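Local structure of fructose-bisphosphate aldolase (Thermus caldophilus, 2FJK) at residues Met27-Ala32 and Leu258-Leu263; Ala37-Ser42 and Ala287-Val292; Ile250-Asp255 and Lys293-Leu298. The protein belongs to the class II fructose-bisphosphate aldolases, enzymes built on a TIM barrel, and holds 1,3-dihydroxyacetonephosphate in a pocket of that barrel. All blocks are in the same frame, centred on the assembly; numbering follows the deposited sequence.

Interaction 1. Residues Met27-Ala32 and Leu258-Leu263; sequences MEFTQA and LAFTAL
Phe29 and Phe260 carry most of this buried contact, their rings filling the space between helix 27-38 and helix 254-270; the CA atoms of Phe29 and Phe260 lie 8.8 Å apart. The outer corner of the Phe29 ring does the touching: CE1 sits over the centre of one face of Phe260, 3.5 Å above its plane, while CZ of Phe29 comes within 3.6 Å of CG of Phe260. The rings meet obliquely, planes inclined at 35° and centroids 4.6 Å apart. CB of Phe260 already points toward helix 27-38, and CG anti to the backbone N (chi1 -166°) carries the ring on in that direction.

The Glu28 side is looser. Only its CB comes near, 4.2 Å from CE1 of Phe260, and its bent chain takes the carboxylate away to Tyr55 and Asn26 of the second subunit. This flank is buried against the second subunit, not at an open surface; Tyr280 of the same neighbour also packs on Phe260, and Leu281 of helix 277-299 touches both Glu28 and Phe260. Aromatic packing of this kind joins the outer helices that follow two neighbouring strands, 19-23 and 247-252, of a TIM barrel.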
loop_
_atom_site.group_PDB
_atom_site.type_symbol
_atom_site.label_atom_id
_atom_site.label_comp_id
_atom_site.label_asym_id
_atom_site.label_seq_id
_atom_site.Cartn_x
_atom_site.Cartn_y
_atom_site.Cartn_z
HETATM N N MSE A 27 -16.669 -4.474 -1.550
HETATM C CA MSE A 27 -15.771 -5.622 -1.509
HETATM C C MSE A 27 -16.332 -6.833 -2.265
HETATM O O MSE A 27 -15.695 -7.348 -3.173
HETATM C CB MSE A 27 -15.492 -6.037 -0.065
HETATM C CG MSE A 27 -14.373 -7.075 0.066
HETATM SE SE MSE A 27 -14.227 -7.715 1.890
HETATM C CE MSE A 27 -13.881 -6.017 2.748
ATOM N N GLU A 28 -17.528 -7.270 -1.892
ATOM C CA GLU A 28 -18.143 -8.438 -2.534
ATOM C C GLU A 28 -18.152 -8.417 -4.061
ATOM O O GLU A 28 -17.874 -9.439 -4.704
ATOM C CB GLU A 28 -19.569 -8.642 -2.013
ATOM C CG GLU A 28 -19.630 -9.259 -0.601
ATOM C CD GLU A 28 -19.588 -8.229 0.523
ATOM O OE1 GLU A 28 -19.177 -7.074 0.273
ATOM O OE2 GLU A 28 -19.964 -8.581 1.664
ATOM N N PHE A 29 -18.476 -7.268 -4.651
ATOM C CA PHE A 29 -18.495 -7.179 -6.108
ATOM C C PHE A 29 -17.086 -7.246 -6.672
ATOM O O PHE A 29 -16.865 -7.858 -7.718
ATOM C CB PHE A 29 -19.149 -5.885 -6.589
ATOM C CG PHE A 29 -20.654 -5.916 -6.602
ATOM C CD1 PHE A 29 -21.381 -5.870 -5.421
ATOM C CD2 PHE A 29 -21.345 -5.973 -7.805
ATOM C CE1 PHE A 29 -22.764 -5.876 -5.435
ATOM C CE2 PHE A 29 -22.734 -5.981 -7.830
ATOM C CZ PHE A 29 -23.443 -5.932 -6.644
ATOM N N THR A 30 -16.128 -6.629 -5.982
ATOM C CA THR A 30 -14.764 -6.634 -6.484
ATOM C C THR A 30 -14.161 -8.030 -6.464
ATOM O O THR A 30 -13.440 -8.414 -7.383
ATOM C CB THR A 30 -13.843 -5.709 -5.688
ATOM O OG1 THR A 30 -14.433 -4.410 -5.587
ATOM C CG2 THR A 30 -12.509 -5.586 -6.406
ATOM N N GLN A 31 -14.458 -8.786 -5.413
ATOM C CA GLN A 31 -13.949 -10.146 -5.288
ATOM C C GLN A 31 -14.527 -11.038 -6.380
ATOM O O GLN A 31 -13.795 -11.795 -7.039
ATOM C CB GLN A 31 -14.329 -10.730 -3.931
ATOM C CG GLN A 31 -13.799 -9.941 -2.752
ATOM C CD GLN A 31 -14.233 -10.548 -1.435
ATOM O OE1 GLN A 31 -15.425 -10.704 -1.173
ATOM N NE2 GLN A 31 -13.268 -10.899 -0.602
ATOM N N ALA A 32 -15.846 -10.958 -6.551
ATOM C CA ALA A 32 -16.539 -11.766 -7.556
ATOM C C ALA A 32 -15.968 -11.510 -8.948
ATOM O O ALA A 32 -15.655 -12.449 -9.690
ATOM C CB ALA A 32 -18.035 -11.463 -7.541
ATOM N N LEU A 258 -28.803 -6.894 -10.405
ATOM C CA LEU A 258 -29.972 -7.775 -10.399
ATOM C C LEU A 258 -29.660 -9.135 -9.800
ATOM O O LEU A 258 -30.376 -9.615 -8.921
ATOM C CB LEU A 258 -30.501 -7.986 -11.819
ATOM C CG LEU A 258 -31.860 -7.390 -12.181
ATOM C CD1 LEU A 258 -32.311 -8.005 -13.508
ATOM C CD2 LEU A 258 -32.884 -7.682 -11.081
ATOM N N ALA A 259 -28.599 -9.767 -10.285
ATOM C CA ALA A 259 -28.224 -11.073 -9.760
ATOM C C ALA A 259 -27.980 -10.983 -8.248
ATOM O O ALA A 259 -28.537 -11.757 -7.471
ATOM C CB ALA A 259 -26.978 -11.587 -10.475
ATOM N N PHE A 260 -27.158 -10.021 -7.840
ATOM C CA PHE A 260 -26.830 -9.823 -6.426
ATOM C C PHE A 260 -28.085 -9.613 -5.569
ATOM O O PHE A 260 -28.264 -10.255 -4.530
ATOM C CB PHE A 260 -25.915 -8.606 -6.283
ATOM C CG PHE A 260 -25.249 -8.503 -4.947
ATOM C CD1 PHE A 260 -24.051 -9.165 -4.704
ATOM C CD2 PHE A 260 -25.826 -7.757 -3.925
ATOM C CE1 PHE A 260 -23.435 -9.085 -3.458
ATOM C CE2 PHE A 260 -25.219 -7.670 -2.668
ATOM C CZ PHE A 260 -24.023 -8.332 -2.432
ATOM N N THR A 261 -28.950 -8.697 -6.003
ATOM C CA THR A 261 -30.173 -8.403 -5.263
ATOM C C THR A 261 -31.133 -9.592 -5.312
ATOM O O THR A 261 -31.804 -9.907 -4.322
ATOM C CB THR A 261 -30.879 -7.138 -5.830
ATOM O OG1 THR A 261 -30.000 -6.008 -5.726
ATOM C CG2 THR A 261 -32.159 -6.844 -5.056
ATOM N N ALA A 262 -31.206 -10.254 -6.461
ATOM C CA ALA A 262 -32.089 -11.406 -6.576
ATOM C C ALA A 262 -31.733 -12.360 -5.439
ATOM O O ALA A 262 -32.601 -12.817 -4.703
ATOM C CB ALA A 262 -31.897 -12.097 -7.919
ATOM N N LEU A 263 -30.446 -12.647 -5.284
ATOM C CA LEU A 263 -30.034 -13.555 -4.231
ATOM C C LEU A 263 -30.247 -13.028 -2.816
ATOM O O LEU A 263 -30.663 -13.779 -1.941
ATOM C CB LEU A 263 -28.590 -13.994 -4.447
ATOM C CG LEU A 263 -28.573 -15.320 -5.226
ATOM C CD1 LEU A 263 -28.963 -15.099 -6.678
ATOM C CD2 LEU A 263 -27.221 -15.921 -5.172
#

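Interaction 2. Residues Ala37-Ser42 and Ala287-Val292; sequences AEEMKS and AVKEVV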
loop_
_atom_site.group_PDB
_atom_site.type_symbol
_atom_site.label_atom_id
_atom_site.label_comp_id
_atom_site.label_asym_id
_atom_site.label_seq_id
_atom_site.Cartn_x
_atom_site.Cartn_y
_atom_site.Cartn_z
ATOM N N ALA A 37 -12.255 -13.422 -13.036
ATOM C CA ALA A 37 -11.140 -13.138 -13.938
ATOM C C ALA A 37 -9.985 -14.144 -13.763
ATOM O O ALA A 37 -9.406 -14.594 -14.753
ATOM C CB ALA A 37 -10.632 -11.722 -13.715
ATOM N N GLU A 38 -9.642 -14.481 -12.519
ATOM C CA GLU A 38 -8.557 -15.441 -12.277
ATOM C C GLU A 38 -9.000 -16.752 -12.917
ATOM O O GLU A 38 -8.253 -17.370 -13.672
ATOM C CB GLU A 38 -8.297 -15.624 -10.776
ATOM C CG GLU A 38 -7.805 -14.362 -10.071
ATOM C CD GLU A 38 -6.464 -13.877 -10.593
ATOM O OE1 GLU A 38 -6.145 -14.143 -11.774
ATOM O OE2 GLU A 38 -5.730 -13.215 -9.828
ATOM N N GLU A 39 -10.218 -17.182 -12.605
ATOM C CA GLU A 39 -10.756 -18.374 -13.246
ATOM C C GLU A 39 -10.941 -17.845 -14.672
ATOM O O GLU A 39 -11.012 -16.633 -14.875
ATOM C CB GLU A 39 -12.114 -18.749 -12.645
ATOM C CG GLU A 39 -12.047 -19.257 -11.219
ATOM C CD GLU A 39 -13.406 -19.666 -10.673
ATOM O OE1 GLU A 39 -14.200 -20.271 -11.426
ATOM O OE2 GLU A 39 -13.670 -19.395 -9.484
HETATM N N MSE A 40 -11.004 -18.715 -15.665
HETATM C CA MSE A 40 -11.167 -18.222 -17.030
HETATM C C MSE A 40 -9.901 -17.555 -17.557
HETATM O O MSE A 40 -9.787 -17.321 -18.758
HETATM C CB MSE A 40 -12.328 -17.220 -17.116
HETATM C CG MSE A 40 -13.621 -17.797 -17.662
HETATM SE SE MSE A 40 -14.451 -19.023 -16.452
HETATM C CE MSE A 40 -13.356 -20.586 -16.805
ATOM N N LYS A 41 -8.955 -17.254 -16.667
ATOM C CA LYS A 41 -7.699 -16.612 -17.063
ATOM C C LYS A 41 -7.994 -15.505 -18.065
ATOM O O LYS A 41 -7.460 -15.504 -19.183
ATOM C CB LYS A 41 -6.748 -17.621 -17.725
ATOM C CG LYS A 41 -6.480 -18.910 -16.945
ATOM C CD LYS A 41 -5.519 -19.801 -17.735
ATOM C CE LYS A 41 -5.379 -21.189 -17.126
ATOM N NZ LYS A 41 -4.713 -21.168 -15.796
ATOM N N SER A 42 -8.844 -14.562 -17.673
ATOM C CA SER A 42 -9.216 -13.477 -18.570
ATOM C C SER A 42 -8.800 -12.089 -18.112
ATOM O O SER A 42 -8.724 -11.813 -16.915
ATOM C CB SER A 42 -10.733 -13.487 -18.779
ATOM O OG SER A 42 -11.161 -12.348 -19.509
ATOM N N ALA A 287 -23.394 -15.328 -7.052
ATOM C CA ALA A 287 -24.199 -15.210 -8.263
ATOM C C ALA A 287 -23.600 -14.168 -9.194
ATOM O O ALA A 287 -23.717 -14.282 -10.414
ATOM C CB ALA A 287 -25.643 -14.837 -7.931
ATOM N N VAL A 288 -22.960 -13.149 -8.626
ATOM C CA VAL A 288 -22.355 -12.119 -9.458
ATOM C C VAL A 288 -21.159 -12.700 -10.192
ATOM O O VAL A 288 -20.944 -12.433 -11.375
ATOM C CB VAL A 288 -21.883 -10.910 -8.626
ATOM C CG1 VAL A 288 -21.005 -10.005 -9.486
ATOM C CG2 VAL A 288 -23.094 -10.126 -8.111
ATOM N N LYS A 289 -20.376 -13.492 -9.469
ATOM C CA LYS A 289 -19.193 -14.122 -10.040
ATOM C C LYS A 289 -19.594 -14.986 -11.231
ATOM O O LYS A 289 -18.940 -14.957 -12.274
ATOM C CB LYS A 289 -18.505 -14.982 -8.981
ATOM C CG LYS A 289 -17.270 -15.708 -9.437
ATOM C CD LYS A 289 -16.700 -16.503 -8.266
ATOM C CE LYS A 289 -15.607 -17.466 -8.706
ATOM N NZ LYS A 289 -15.004 -18.136 -7.521
ATOM N N GLU A 290 -20.675 -15.744 -11.075
ATOM C CA GLU A 290 -21.140 -16.610 -12.153
ATOM C C GLU A 290 -21.592 -15.787 -13.349
ATOM O O GLU A 290 -21.389 -16.182 -14.499
ATOM C CB GLU A 290 -22.276 -17.514 -11.668
ATOM C CG GLU A 290 -21.828 -18.536 -10.619
ATOM C CD GLU A 290 -20.614 -19.338 -11.066
ATOM O OE1 GLU A 290 -20.690 -20.016 -12.111
ATOM O OE2 GLU A 290 -19.572 -19.283 -10.376
ATOM N N VAL A 291 -22.200 -14.635 -13.078
ATOM C CA VAL A 291 -22.657 -13.768 -14.153
ATOM C C VAL A 291 -21.444 -13.272 -14.914
ATOM O O VAL A 291 -21.407 -13.318 -16.148
ATOM C CB VAL A 291 -23.442 -12.540 -13.621
ATOM C CG1 VAL A 291 -23.600 -11.497 -14.737
ATOM C CG2 VAL A 291 -24.806 -12.981 -13.116
ATOM N N VAL A 292 -20.445 -12.803 -14.174
ATOM C CA VAL A 292 -19.239 -12.292 -14.806
ATOM C C VAL A 292 -18.591 -13.353 -15.698
ATOM O O VAL A 292 -18.191 -13.061 -16.828
ATOM C CB VAL A 292 -18.209 -11.818 -13.764
ATOM C CG1 VAL A 292 -16.919 -11.371 -14.475
ATOM C CG2 VAL A 292 -18.795 -10.663 -12.942
#
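At the Schellman motif that ends helix 27-38, Glu39 reaches across to Lys289 of helix 277-299 and forms a salt bridge. The contact is small and peripheral. OE2 of Glu39 lies 2.7 Å from NZ of Lys289, but the hydrogen bond within this pair is weak, and the carboxylate oxygen is crowded by its neighbour, which leaves its exact place less certain. In Lys289 a fully extended chain, CG anti to the backbone N (chi1 179°), carries the ammonium group to the end of the other helix; the two side chains meet at about a right angle.

In the turn itself Ser42 N bonds to Ala37 O at 3.0 Å, and Lys41, at positive phi, occupies the C-prime position. Helix 27-38 is one of the outer helices of the barrel, and deeper in the same interface Lys289 and Val292 pack on Ala36. The ammonium of Lys289 has a second anionic partner in Glu35, one turn before Glu39. Acidic groups cluster nearby: OE1 of Glu39 is 5.6 Å from OE2 of Glu290, and both residues make long, weak ion pairs with Lys293, whose charge would probably ease their mutual repulsion.

Interaction 3. Residues Ile250-Asp255 and Lys293-Leu298; sequences INTDTD and KSRMEL. With 13P (1,3-dihydroxyacetonephosphate), chain E.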
loop_
_atom_site.group_PDB
_atom_site.type_symbol
_atom_site.label_atom_id
_atom_site.label_comp_id
_atom_site.label_asym_id
_atom_site.label_seq_id
_atom_site.Cartn_x
_atom_site.Cartn_y
_atom_site.Cartn_z
ATOM N N ILE A 250 -16.670 -3.990 -23.270
ATOM C CA ILE A 250 -18.095 -4.056 -23.007
ATOM C C ILE A 250 -18.405 -3.880 -21.525
ATOM O O ILE A 250 -17.917 -4.630 -20.673
ATOM C CB ILE A 250 -18.657 -5.399 -23.492
ATOM C CG1 ILE A 250 -18.145 -5.680 -24.905
ATOM C CG2 ILE A 250 -20.167 -5.356 -23.500
ATOM C CD1 ILE A 250 -18.507 -7.041 -25.422
ATOM N N ASN A 251 -19.229 -2.882 -21.223
ATOM C CA ASN A 251 -19.607 -2.591 -19.850
ATOM C C ASN A 251 -20.858 -3.341 -19.405
ATOM O O ASN A 251 -21.847 -3.412 -20.137
ATOM C CB ASN A 251 -19.826 -1.091 -19.691
ATOM C CG ASN A 251 -18.587 -0.360 -19.208
ATOM O OD1 ASN A 251 -18.471 -0.026 -18.023
ATOM N ND2 ASN A 251 -17.652 -0.105 -20.121
ATOM N N THR A 252 -20.805 -3.887 -18.191
ATOM C CA THR A 252 -21.926 -4.627 -17.597
ATOM C C THR A 252 -22.124 -4.173 -16.158
ATOM O O THR A 252 -21.197 -4.245 -15.348
ATOM C CB THR A 252 -21.663 -6.146 -17.568
ATOM O OG1 THR A 252 -21.345 -6.595 -18.884
ATOM C CG2 THR A 252 -22.899 -6.898 -17.062
ATOM N N ASP A 253 -23.335 -3.727 -15.833
ATOM C CA ASP A 253 -23.628 -3.241 -14.492
ATOM C C ASP A 253 -24.966 -3.786 -13.984
ATOM O O ASP A 253 -25.008 -4.487 -12.977
ATOM C CB ASP A 253 -23.634 -1.704 -14.511
ATOM C CG ASP A 253 -23.864 -1.093 -13.148
ATOM O OD1 ASP A 253 -23.908 -1.833 -12.150
ATOM O OD2 ASP A 253 -23.998 0.147 -13.080
ATOM N N THR A 254 -26.050 -3.451 -14.681
ATOM C CA THR A 254 -27.389 -3.913 -14.321
ATOM C C THR A 254 -27.467 -5.427 -14.038
ATOM O O THR A 254 -28.045 -5.846 -13.033
ATOM C CB THR A 254 -28.411 -3.588 -15.446
ATOM O OG1 THR A 254 -28.586 -2.170 -15.548
ATOM C CG2 THR A 254 -29.752 -4.246 -15.161
ATOM N N ASP A 255 -26.900 -6.240 -14.928
ATOM C CA ASP A 255 -26.939 -7.690 -14.752
ATOM C C ASP A 255 -26.415 -8.112 -13.380
ATOM O O ASP A 255 -26.997 -8.976 -12.732
ATOM C CB ASP A 255 -26.129 -8.409 -15.847
ATOM C CG ASP A 255 -26.805 -8.364 -17.219
ATOM O OD1 ASP A 255 -28.040 -8.200 -17.290
ATOM O OD2 ASP A 255 -26.093 -8.514 -18.234
ATOM N N LYS A 293 -18.497 -14.575 -15.187
ATOM C CA LYS A 293 -17.901 -15.675 -15.939
ATOM C C LYS A 293 -18.597 -15.880 -17.273
ATOM O O LYS A 293 -17.950 -15.829 -18.318
ATOM C CB LYS A 293 -17.930 -16.968 -15.109
ATOM C CG LYS A 293 -16.856 -17.011 -14.032
ATOM C CD LYS A 293 -17.063 -18.140 -13.039
ATOM C CE LYS A 293 -17.069 -19.507 -13.704
ATOM N NZ LYS A 293 -17.441 -20.580 -12.735
ATOM N N SER A 294 -19.910 -16.091 -17.251
ATOM C CA SER A 294 -20.635 -16.296 -18.504
ATOM C C SER A 294 -20.435 -15.088 -19.424
ATOM O O SER A 294 -20.325 -15.225 -20.647
ATOM C CB SER A 294 -22.126 -16.549 -18.240
ATOM O OG SER A 294 -22.752 -15.467 -17.579
ATOM N N ARG A 295 -20.361 -13.908 -18.818
ATOM C CA ARG A 295 -20.148 -12.668 -19.557
ATOM C C ARG A 295 -18.829 -12.773 -20.323
ATOM O O ARG A 295 -18.743 -12.419 -21.503
ATOM C CB ARG A 295 -20.077 -11.504 -18.572
ATOM C CG ARG A 295 -20.544 -10.196 -19.121
ATOM C CD ARG A 295 -21.983 -10.298 -19.581
ATOM N NE ARG A 295 -22.436 -9.012 -20.073
ATOM C CZ ARG A 295 -23.424 -8.845 -20.938
ATOM N NH1 ARG A 295 -24.082 -9.891 -21.425
ATOM N NH2 ARG A 295 -23.741 -7.625 -21.323
HETATM N N MSE A 296 -17.795 -13.247 -19.633
HETATM C CA MSE A 296 -16.484 -13.411 -20.251
HETATM C C MSE A 296 -16.532 -14.483 -21.347
HETATM O O MSE A 296 -15.784 -14.402 -22.317
HETATM C CB MSE A 296 -15.439 -13.774 -19.192
HETATM C CG MSE A 296 -15.255 -12.694 -18.140
HETATM SE SE MSE A 296 -14.131 -13.227 -16.672
HETATM C CE MSE A 296 -15.392 -14.117 -15.571
ATOM N N GLU A 297 -17.404 -15.481 -21.193
ATOM C CA GLU A 297 -17.551 -16.525 -22.211
ATOM C C GLU A 297 -18.146 -15.911 -23.472
ATOM O O GLU A 297 -17.749 -16.234 -24.580
ATOM C CB GLU A 297 -18.494 -17.631 -21.752
ATOM C CG GLU A 297 -17.962 -18.546 -20.686
ATOM C CD GLU A 297 -18.876 -19.734 -20.473
ATOM O OE1 GLU A 297 -20.070 -19.521 -20.165
ATOM O OE2 GLU A 297 -18.403 -20.882 -20.622
ATOM N N LEU A 298 -19.121 -15.032 -23.285
ATOM C CA LEU A 298 -19.777 -14.369 -24.400
ATOM C C LEU A 298 -18.821 -13.400 -25.091
ATOM O O LEU A 298 -18.865 -13.235 -26.307
ATOM C CB LEU A 298 -21.013 -13.618 -23.897
ATOM C CG LEU A 298 -21.786 -12.750 -24.892
ATOM C CD1 LEU A 298 -22.307 -13.616 -26.043
ATOM C CD2 LEU A 298 -22.935 -12.062 -24.165
HETATM P P 13P E . -25.960 -1.385 -17.882
HETATM O O1P 13P E . -27.059 -0.684 -16.947
HETATM O O2P 13P E . -26.711 -1.819 -19.207
HETATM O O3P 13P E . -25.401 -2.648 -17.158
HETATM O O1 13P E . -24.787 -0.324 -18.166
HETATM C C1 13P E . -23.450 -0.802 -18.299
HETATM C C2 13P E . -22.658 0.367 -18.829
HETATM O O2 13P E . -23.056 0.958 -19.830
HETATM C C3 13P E . -21.374 0.822 -18.137
HETATM O O3 13P E . -20.876 2.008 -18.746
#
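Asp255 OD2 accepts a hydrogen bond from Ala212 N and also lies over the centre of one face of the Arg295 guanidinium, 3.8 Å above its plane. The carboxylate and guanidinium planes stand 87° apart, and OD2 is 4.0 Å from NH2 of Arg295, making this a long salt bridge in which the charges attract without any N-H pointing at the oxygen. The other carboxylate oxygen, OD1, is bonded to Val213 N, so two backbone amides probably hold the carboxylate in place over the arginine.

The edge of the guanidinium is used differently. NE of Arg295 donates to OG1 of Thr252 at 2.9 Å in a nearly straight bond (170°), the hydroxyl lying close to the guanidinium plane. Arg295 reaches it from helix 277-299 with CG anti to the backbone N and a bend at chi2 (59°), whereas Thr252 comes from the opposite direction, at the end of strand 247-252. NH2 adds a weak bond to Ala210 O.

Immediately beyond Thr252 the chain grips 1,3-dihydroxyacetonephosphate. Phosphate oxygen O3P receives bonds from the backbone N of both Asp253 and Thr254, each at 2.7 Å, and Thr254 OG1 donates to O1P; Lys182, Ser211 and Gly179 are among the groups completing the site. The phosphate thus rests at the N-terminal end of helix 254-270, whose dipole would probably favour the anion. Arg295 does not touch the ligand; it bonds to Thr252 and attracts Asp255, on either side in sequence of the phosphate-binding amides, a second-shell arrangement consistent with fixing that turn's position.

From the N terminus, the chain supplies 27-32 and then 37-42, both on helix 27-38 and its end, long before their partners. Interaction 1 closes a loop of 225 residues at 258-263, and interaction 2 one of 244 residues at 287-292. Interaction 3 closes a far shorter loop, 37 residues between 250-255 and 293-298. Every pair of contacts crosses, none enclosing another. Interactions 1 and 2 touch through Phe260 and Val288; interactions 2 and 3 meet where Met296 packs on Ser42. Interaction 1 joins helices 27-38 and 254-270, interaction 2 joins 27-38 to 277-299, and interaction 3 joins 277-299 to the strand end and the start of 254-270 at the ligand pocket.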